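Local coordinates for protein paenibacillus xanthan lyase (PDB 6F2P) that cleaves the bacterial polysaccharide xanthan as a family 8 polysaccharide lyase, probably by beta-elimination, at residues N109-Q119 and N152-T160; L134-Y142 and V177-K186. All blocks are in the same frame, centred on the assembly; numbering follows the deposited sequence.

Both contacts lie in the N-terminal alpha-helical domain, and their segments alternate along the chain. Contact 2 is the buried one, where helices 123-141 and 168-184 run side by side. Contact 1 is only partly buried and sets the loop that follows helix 95-111 against helix 147-160. The two meet where Ile157 packs on Asn135 and Val177 and where Phe113 touches Leu134, while Tyr158 and Asn185 probably share a hydrogen bond. Their chemistry follows their place: the loop is held by a tyrosine under its turn, by bridging waters and by Phe113 on Ala156 and Ile157, whereas the helix pair relies on aliphatic side chains with two side-chain bonds to backbone carbonyls.

Contact 1 of 2, residues N109-Q119 and N152-T160; sequences NANQFYNGCSQ and NYMAAIYYT
The ring of Tyr159 has the peptide between Asn115 and Gly116 laid over one face: Gly116 N stands 3.3 Å above the plane near its centre, and Asn115 C lies out toward the rim. Gly116 CA covers the same ring as a CH-pi contact, 3.9 Å from the centroid. At the edge, Cys117 SG makes a sulfur-aromatic contact, and Cys117 O accepts a hydrogen bond from Tyr159 OH at 2.8 Å, approached in the carbonyl plane. The same hydroxyl takes a weak bond from Gln119 NE2, at 3.3 Å, the amide turned 70° from the ring. A chi1 of 166° swings the Tyr159 ring beneath the Asn115-Gly116 peptide and brings its OH to Cys117 O. The Phe113 ring is met obliquely by Ala156 CB, 3.5 Å from CE2, and by Thr160 near CZ; Thr160 OG1 bonds to Trp126 O, and Tyr74 meets Phe113 edge-to-face. The edge of the Tyr153 ring faces Asn109 OD1, while its hydroxyl bonds to Asp106. On the loop itself, Cys117 CB sits over one face of Tyr114.

Two waters bridge the segments. One accepts from Asn115 N and donates to Asn152 O; the other donates to both the Gln119 side chain, at OE1, and Thr160 O. The chains come closest at Ala156, whose CA is 4.1 Å from Asn115 CA; its methyl lies against Tyr114 CA.

Residues Tyr114 to Cys117 form a type II beta turn, with Gly116 at the third position in its positive-phi conformation. The arrangement is a loop between successive helices packed onto a later helix, consistent with the alpha/alpha toroid of family 8 lyases.

Contact 2 of 2, residues L134-Y142 and V177-K186; sequences LNDIVALMY and VIAISGILNK
Helices 134-141 and 177-184 run in nearly the same direction, 27° apart, with axes 9.9 Å from each other at closest approach, and Asn135 lies opposite Ser181. The Asn135 side chain enters as a knob among Val177, Ile180, Ser181 and Leu184. Its ND2 donates to Val177 O at 3.2 Å, onto a lone pair in the carbonyl plane although the acceptor is tilted 19° from the amide plane; that carbonyl also receives the helical bond of Ser181 N. Asn135 CB rests on Ile180 CG2, and OD1 lies over Ser181 CA. An alanine here would keep CB against Ile180 but would probably deprive Val177 O of the amide donor from the neighbouring helix and leave the hole among Val177, Ser181 and Leu184 poorly filled. Leu184 takes the next place, CD1 against Val138 CG1 at 3.8 Å and CD2 over Ala139. Tyr142 reaches the end of the other helix, its OH giving a bond to Leu184 O at 3.1 Å, in the carbonyl plane. Lys186 CE passes close to that hydroxyl, while its NZ forms a salt bridge with Asp7. Positive phi at Lys186 marks the C-prime residue of a Schellman motif that ends helix 168-184. The near-parallel pair is consistent with the alpha/alpha toroid, where alternate helices run parallel.

Contact 1 of 2, residues N109-Q119 and N152-T160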
loop_
_atom_site.group_PDB
_atom_site.type_symbol
_atom_site.label_atom_id
_atom_site.label_comp_id
_atom_site.label_asym_id
_atom_site.label_seq_id
_atom_site.Cartn_x
_atom_site.Cartn_y
_atom_site.Cartn_z
ATOM N N ASN A 109 38.293 29.316 17.176
ATOM C CA ASN A 109 39.038 28.280 17.880
ATOM C C ASN A 109 39.450 28.694 19.281
ATOM O O ASN A 109 39.723 27.844 20.130
ATOM C CB ASN A 109 40.266 27.834 17.100
ATOM C CG ASN A 109 40.878 26.583 17.679
ATOM O OD1 ASN A 109 40.416 25.467 17.406
ATOM N ND2 ASN A 109 41.902 26.753 18.514
ATOM N N ALA A 110 39.499 30.002 19.519
ATOM C CA ALA A 110 39.949 30.509 20.807
ATOM C C ALA A 110 38.791 30.775 21.746
ATOM O O ALA A 110 38.982 30.860 22.956
ATOM C CB ALA A 110 40.774 31.774 20.629
ATOM N N ASN A 111 37.588 30.898 21.196
ATOM C CA ASN A 111 36.489 31.469 21.965
ATOM C C ASN A 111 35.205 30.650 22.010
ATOM O O ASN A 111 34.514 30.620 23.033
ATOM C CB ASN A 111 36.194 32.879 21.449
ATOM C CG ASN A 111 37.344 33.835 21.702
ATOM O OD1 ASN A 111 38.044 34.243 20.778
ATOM N ND2 ASN A 111 37.549 34.190 22.964
ATOM N N GLN A 112 34.894 29.982 20.905
ATOM C CA GLN A 112 33.605 29.324 20.761
ATOM C C GLN A 112 33.680 27.844 20.399
ATOM O O GLN A 112 33.081 27.013 21.080
ATOM C CB GLN A 112 32.754 30.078 19.737
ATOM C CG GLN A 112 32.141 31.340 20.303
ATOM C CD GLN A 112 31.308 31.046 21.525
ATOM O OE1 GLN A 112 31.528 31.618 22.591
ATOM N NE2 GLN A 112 30.344 30.136 21.381
ATOM N N PHE A 113 34.410 27.526 19.331
ATOM C CA PHE A 113 34.406 26.179 18.762
ATOM C C PHE A 113 35.791 25.555 18.734
ATOM O O PHE A 113 36.608 25.846 17.849
ATOM C CB PHE A 113 33.836 26.193 17.345
ATOM C CG PHE A 113 33.512 24.833 16.819
ATOM C CD1 PHE A 113 32.288 24.242 17.101
ATOM C CD2 PHE A 113 34.429 24.130 16.053
ATOM C CE1 PHE A 113 31.978 22.973 16.620
ATOM C CE2 PHE A 113 34.128 22.869 15.568
ATOM C CZ PHE A 113 32.900 22.287 15.854
ATOM N N TYR A 114 36.035 24.672 19.694
ATOM C CA TYR A 114 37.353 24.091 19.883
ATOM C C TYR A 114 37.268 22.826 20.718
ATOM O O TYR A 114 36.291 22.599 21.436
ATOM C CB TYR A 114 38.280 25.096 20.573
ATOM C CG TYR A 114 37.763 25.586 21.911
ATOM C CD1 TYR A 114 38.021 24.885 23.082
ATOM C CD2 TYR A 114 37.016 26.756 22.000
ATOM C CE1 TYR A 114 37.547 25.336 24.310
ATOM C CE2 TYR A 114 36.536 27.216 23.224
ATOM C CZ TYR A 114 36.803 26.503 24.375
ATOM O OH TYR A 114 36.320 26.959 25.586
ATOM N N ASN A 115 38.315 22.019 20.641
ATOM C CA ASN A 115 38.380 20.805 21.431
ATOM C C ASN A 115 38.287 21.098 22.929
ATOM O O ASN A 115 39.224 21.621 23.529
ATOM C CB ASN A 115 39.665 20.041 21.110
ATOM C CG ASN A 115 39.828 18.802 21.955
ATOM O OD1 ASN A 115 38.856 18.271 22.510
ATOM N ND2 ASN A 115 41.067 18.323 22.057
ATOM N N GLY A 116 37.141 20.767 23.518
ATOM C CA GLY A 116 36.929 20.935 24.944
ATOM C C GLY A 116 35.907 22.009 25.266
ATOM O O GLY A 116 35.562 22.227 26.433
ATOM N N CYS A 117 35.421 22.683 24.228
ATOM C CA CYS A 117 34.494 23.797 24.400
ATOM C C CYS A 117 33.171 23.377 25.029
ATOM O O CYS A 117 32.809 22.203 25.032
ATOM C CB CYS A 117 34.214 24.446 23.053
ATOM S SG CYS A 117 33.289 23.369 21.952
ATOM N N SER A 118 32.441 24.353 25.548
ATOM C CA SER A 118 31.129 24.095 26.111
ATOM C C SER A 118 30.103 24.045 24.991
ATOM O O SER A 118 30.039 24.953 24.170
ATOM C CB SER A 118 30.760 25.176 27.123
ATOM O OG SER A 118 29.406 25.056 27.515
ATOM N N GLN A 119 29.302 22.986 24.953
ATOM C CA GLN A 119 28.304 22.845 23.901
ATOM C C GLN A 119 26.931 23.194 24.431
ATOM O O GLN A 119 26.093 22.326 24.646
ATOM C CB GLN A 119 28.319 21.428 23.338
ATOM C CG GLN A 119 29.683 21.015 22.819
ATOM C CD GLN A 119 29.765 19.540 22.528
ATOM O OE1 GLN A 119 28.940 18.995 21.790
ATOM N NE2 GLN A 119 30.762 18.874 23.113
ATOM N N ASN A 152 44.067 22.115 14.847
ATOM C CA ASN A 152 43.131 22.710 15.799
ATOM C C ASN A 152 41.685 22.589 15.344
ATOM O O ASN A 152 40.828 22.128 16.102
ATOM C CB ASN A 152 43.456 24.189 16.049
ATOM C CG ASN A 152 44.691 24.387 16.919
ATOM O OD1 ASN A 152 44.991 23.583 17.798
ATOM N ND2 ASN A 152 45.405 25.473 16.676
ATOM N N TYR A 153 41.418 23.012 14.110
ATOM C CA TYR A 153 40.061 22.985 13.584
ATOM C C TYR A 153 39.525 21.547 13.560
ATOM O O TYR A 153 38.363 21.309 13.899
ATOM C CB TYR A 153 39.991 23.597 12.185
ATOM C CG TYR A 153 40.671 24.942 12.028
ATOM C CD1 TYR A 153 40.862 25.790 13.117
ATOM C CD2 TYR A 153 41.114 25.372 10.779
ATOM C CE1 TYR A 153 41.489 27.026 12.968
ATOM C CE2 TYR A 153 41.735 26.606 10.619
ATOM C CZ TYR A 153 41.919 27.423 11.719
ATOM O OH TYR A 153 42.537 28.643 11.572
ATOM N N MET A 154 40.372 20.590 13.172
ATOM C CA MET A 154 39.945 19.190 13.115
ATOM C C MET A 154 39.746 18.616 14.511
ATOM O O MET A 154 38.817 17.844 14.744
ATOM C CB MET A 154 40.926 18.328 12.321
ATOM C CG MET A 154 40.944 18.615 10.822
ATOM S SD MET A 154 39.346 18.418 9.995
ATOM C CE MET A 154 38.863 20.126 9.730
ATOM N N ALA A 155 40.602 19.014 15.443
ATOM C CA ALA A 155 40.490 18.549 16.821
ATOM C C ALA A 155 39.148 18.945 17.413
ATOM O O ALA A 155 38.577 18.224 18.234
ATOM C CB ALA A 155 41.624 19.098 17.666
ATOM N N ALA A 156 38.641 20.092 16.983
ATOM C CA ALA A 156 37.347 20.554 17.448
ATOM C C ALA A 156 36.239 19.657 16.904
ATOM O O ALA A 156 35.333 19.260 17.637
ATOM C CB ALA A 156 37.125 21.985 17.036
ATOM N N ILE A 157 36.320 19.341 15.615
ATOM C CA ILE A 157 35.329 18.483 14.981
ATOM C C ILE A 157 35.336 17.067 15.562
ATOM O O ILE A 157 34.274 16.538 15.883
ATOM C CB ILE A 157 35.499 18.445 13.459
ATOM C CG1 ILE A 157 35.347 19.859 12.895
ATOM C CG2 ILE A 157 34.484 17.486 12.837
ATOM C CD1 ILE A 157 35.370 19.923 11.395
ATOM N N TYR A 158 36.514 16.462 15.723
ATOM C CA TYR A 158 36.610 15.163 16.401
ATOM C C TYR A 158 35.976 15.215 17.794
ATOM O O TYR A 158 35.409 14.231 18.275
ATOM C CB TYR A 158 38.062 14.728 16.578
ATOM C CG TYR A 158 38.772 14.133 15.376
ATOM C CD1 TYR A 158 38.748 14.758 14.139
ATOM C CD2 TYR A 158 39.526 12.973 15.508
ATOM C CE1 TYR A 158 39.433 14.229 13.063
ATOM C CE2 TYR A 158 40.211 12.436 14.440
ATOM C CZ TYR A 158 40.163 13.065 13.219
ATOM O OH TYR A 158 40.853 12.527 12.153
ATOM N N TYR A 159 36.107 16.361 18.451
ATOM C CA TYR A 159 35.568 16.532 19.792
ATOM C C TYR A 159 34.043 16.511 19.797
ATOM O O TYR A 159 33.432 15.730 20.527
ATOM C CB TYR A 159 36.096 17.822 20.415
ATOM C CG TYR A 159 35.352 18.255 21.649
ATOM C CD1 TYR A 159 35.417 17.509 22.816
ATOM C CD2 TYR A 159 34.592 19.416 21.651
ATOM C CE1 TYR A 159 34.737 17.906 23.956
ATOM C CE2 TYR A 159 33.911 19.826 22.784
ATOM C CZ TYR A 159 33.983 19.066 23.935
ATOM O OH TYR A 159 33.302 19.464 25.064
ATOM N N THR A 160 33.429 17.360 18.979
ATOM C CA THR A 160 31.973 17.413 18.917
ATOM C C THR A 160 31.358 16.239 18.150
ATOM O O THR A 160 30.245 15.819 18.457
ATOM C CB THR A 160 31.472 18.729 18.305
ATOM O OG1 THR A 160 31.856 18.795 16.927
ATOM C CG2 THR A 160 32.048 19.918 19.048
HETATM O O HOH W 1 40.611 22.822 18.909
HETATM O O HOH W 2 29.509 16.285 21.019
#

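Contact 2 of 2, residues L134-Y142 and V177-K186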
loop_
_atom_site.group_PDB
_atom_site.type_symbol
_atom_site.label_atom_id
_atom_site.label_comp_id
_atom_site.label_asym_id
_atom_site.label_seq_id
_atom_site.Cartn_x
_atom_site.Cartn_y
_atom_site.Cartn_z
ATOM N N LEU A 134 32.617 24.135 8.817
ATOM C CA LEU A 134 34.044 24.214 9.103
ATOM C C LEU A 134 34.842 23.294 8.171
ATOM O O LEU A 134 35.888 23.696 7.656
ATOM C CB LEU A 134 34.322 23.896 10.575
ATOM C CG LEU A 134 35.766 24.011 11.064
ATOM C CD1 LEU A 134 36.412 25.286 10.575
ATOM C CD2 LEU A 134 35.829 23.933 12.584
ATOM N N ASN A 135 34.343 22.077 7.945
ATOM C CA ASN A 135 34.961 21.162 6.985
ATOM C C ASN A 135 35.103 21.804 5.616
ATOM O O ASN A 135 36.134 21.692 4.957
ATOM C CB ASN A 135 34.139 19.885 6.830
ATOM C CG ASN A 135 34.503 18.836 7.841
ATOM O OD1 ASN A 135 35.616 18.837 8.373
ATOM N ND2 ASN A 135 33.565 17.921 8.120
ATOM N N ASP A 136 34.048 22.479 5.186
ATOM C CA ASP A 136 34.036 23.070 3.862
ATOM C C ASP A 136 35.024 24.229 3.753
ATOM O O ASP A 136 35.764 24.324 2.775
ATOM C CB ASP A 136 32.618 23.498 3.485
ATOM C CG ASP A 136 31.688 22.313 3.297
ATOM O OD1 ASP A 136 32.160 21.157 3.420
ATOM O OD2 ASP A 136 30.494 22.534 3.013
ATOM N N ILE A 137 35.039 25.095 4.764
ATOM C CA ILE A 137 35.997 26.183 4.819
ATOM C C ILE A 137 37.410 25.642 4.706
ATOM O O ILE A 137 38.167 26.047 3.820
ATOM C CB ILE A 137 35.879 26.975 6.125
ATOM C CG1 ILE A 137 34.523 27.674 6.189
ATOM C CG2 ILE A 137 37.025 27.995 6.246
ATOM C CD1 ILE A 137 34.169 28.164 7.567
ATOM N N VAL A 138 37.751 24.715 5.595
ATOM C CA VAL A 138 39.074 24.110 5.600
ATOM C C VAL A 138 39.414 23.465 4.255
ATOM O O VAL A 138 40.561 23.502 3.819
ATOM C CB VAL A 138 39.213 23.085 6.735
ATOM C CG1 VAL A 138 40.544 22.350 6.640
ATOM C CG2 VAL A 138 39.084 23.787 8.087
ATOM N N ALA A 139 38.423 22.895 3.584
ATOM C CA ALA A 139 38.681 22.289 2.282
ATOM C C ALA A 139 39.165 23.346 1.292
ATOM O O ALA A 139 40.159 23.152 0.589
ATOM C CB ALA A 139 37.438 21.574 1.759
ATOM N N LEU A 140 38.471 24.477 1.261
ATOM C CA LEU A 140 38.818 25.555 0.348
ATOM C C LEU A 140 40.146 26.219 0.708
ATOM O O LEU A 140 40.930 26.568 -0.169
ATOM C CB LEU A 140 37.710 26.609 0.345
ATOM C CG LEU A 140 36.325 26.147 -0.099
ATOM C CD1 LEU A 140 35.309 27.252 0.102
ATOM C CD2 LEU A 140 36.349 25.698 -1.557
ATOM N N MET A 141 40.391 26.391 2.003
ATOM C CA MET A 141 41.472 27.243 2.476
ATOM C C MET A 141 42.728 26.459 2.862
ATOM O O MET A 141 43.714 27.037 3.340
ATOM C CB MET A 141 40.986 28.045 3.681
ATOM C CG MET A 141 39.786 28.935 3.405
ATOM S SD MET A 141 40.178 30.322 2.322
ATOM C CE MET A 141 41.468 31.117 3.290
ATOM N N TYR A 142 42.681 25.149 2.641
ATOM C CA TYR A 142 43.710 24.210 3.085
ATOM C C TYR A 142 45.160 24.659 2.853
ATOM O O TYR A 142 45.971 24.697 3.782
ATOM C CB TYR A 142 43.475 22.865 2.401
ATOM C CG TYR A 142 44.093 21.694 3.118
ATOM C CD1 TYR A 142 43.449 21.103 4.194
ATOM C CD2 TYR A 142 45.311 21.167 2.711
ATOM C CE1 TYR A 142 44.007 20.018 4.857
ATOM C CE2 TYR A 142 45.879 20.081 3.368
ATOM C CZ TYR A 142 45.223 19.513 4.441
ATOM O OH TYR A 142 45.780 18.434 5.095
ATOM N N VAL A 177 30.329 14.315 8.059
ATOM C CA VAL A 177 31.203 15.125 8.880
ATOM C C VAL A 177 32.447 14.342 9.221
ATOM O O VAL A 177 33.576 14.837 9.107
ATOM C CB VAL A 177 30.500 15.562 10.176
ATOM C CG1 VAL A 177 31.512 15.973 11.207
ATOM C CG2 VAL A 177 29.550 16.722 9.887
ATOM N N ILE A 178 32.232 13.097 9.616
ATOM C CA ILE A 178 33.334 12.224 9.992
ATOM C C ILE A 178 34.230 11.901 8.799
ATOM O O ILE A 178 35.453 11.961 8.898
ATOM C CB ILE A 178 32.816 10.959 10.679
ATOM C CG1 ILE A 178 32.423 11.308 12.111
ATOM C CG2 ILE A 178 33.856 9.868 10.660
ATOM C CD1 ILE A 178 31.699 10.220 12.828
ATOM N N ALA A 179 33.622 11.600 7.662
ATOM C CA ALA A 179 34.379 11.305 6.458
ATOM C C ALA A 179 35.196 12.501 5.998
ATOM O O ALA A 179 36.364 12.364 5.646
ATOM C CB ALA A 179 33.444 10.860 5.357
ATOM N N ILE A 180 34.600 13.683 5.994
ATOM C CA ILE A 180 35.319 14.820 5.435
ATOM C C ILE A 180 36.434 15.272 6.375
ATOM O O ILE A 180 37.533 15.592 5.924
ATOM C CB ILE A 180 34.397 15.986 5.054
ATOM C CG1 ILE A 180 33.317 15.510 4.074
ATOM C CG2 ILE A 180 35.212 17.134 4.439
ATOM C CD1 ILE A 180 33.830 14.599 3.005
ATOM N N SER A 181 36.174 15.268 7.679
ATOM C CA SER A 181 37.242 15.596 8.608
ATOM C C SER A 181 38.399 14.595 8.468
ATOM O O SER A 181 39.565 14.989 8.450
ATOM C CB SER A 181 36.741 15.728 10.055
ATOM O OG SER A 181 36.016 14.589 10.496
ATOM N N GLY A 182 38.075 13.314 8.314
ATOM C CA GLY A 182 39.092 12.301 8.095
ATOM C C GLY A 182 39.980 12.617 6.903
ATOM O O GLY A 182 41.199 12.534 6.993
ATOM N N ILE A 183 39.365 12.977 5.783
ATOM C CA ILE A 183 40.104 13.325 4.579
ATOM C C ILE A 183 41.006 14.539 4.803
ATOM O O ILE A 183 42.183 14.539 4.429
ATOM C CB ILE A 183 39.133 13.627 3.439
ATOM C CG1 ILE A 183 38.418 12.342 3.016
ATOM C CG2 ILE A 183 39.862 14.260 2.268
ATOM C CD1 ILE A 183 37.521 12.494 1.812
ATOM N N LEU A 184 40.442 15.573 5.421
ATOM C CA LEU A 184 41.185 16.787 5.707
ATOM C C LEU A 184 42.307 16.537 6.708
ATOM O O LEU A 184 43.386 17.126 6.595
ATOM C CB LEU A 184 40.250 17.875 6.233
ATOM C CG LEU A 184 39.192 18.362 5.249
ATOM C CD1 LEU A 184 38.320 19.405 5.912
ATOM C CD2 LEU A 184 39.830 18.904 3.977
ATOM N N ASN A 185 42.051 15.662 7.682
ATOM C CA ASN A 185 43.033 15.386 8.725
ATOM C C ASN A 185 43.934 14.198 8.399
ATOM O O ASN A 185 44.732 13.763 9.234
ATOM C CB ASN A 185 42.351 15.151 10.068
ATOM C CG ASN A 185 43.304 15.309 11.231
ATOM O OD1 ASN A 185 44.177 16.174 11.204
ATOM N ND2 ASN A 185 43.166 14.453 12.241
ATOM N N LYS A 186 43.795 13.678 7.182
ATOM C CA LYS A 186 44.601 12.549 6.708
ATOM C C LYS A 186 44.576 11.363 7.681
ATOM O O LYS A 186 45.611 10.842 8.086
ATOM C CB LYS A 186 46.031 13.012 6.383
ATOM C CG LYS A 186 46.044 14.128 5.344
ATOM C CD LYS A 186 47.370 14.302 4.614
ATOM C CE LYS A 186 47.201 15.309 3.478
ATOM N NZ LYS A 186 48.359 15.433 2.546
#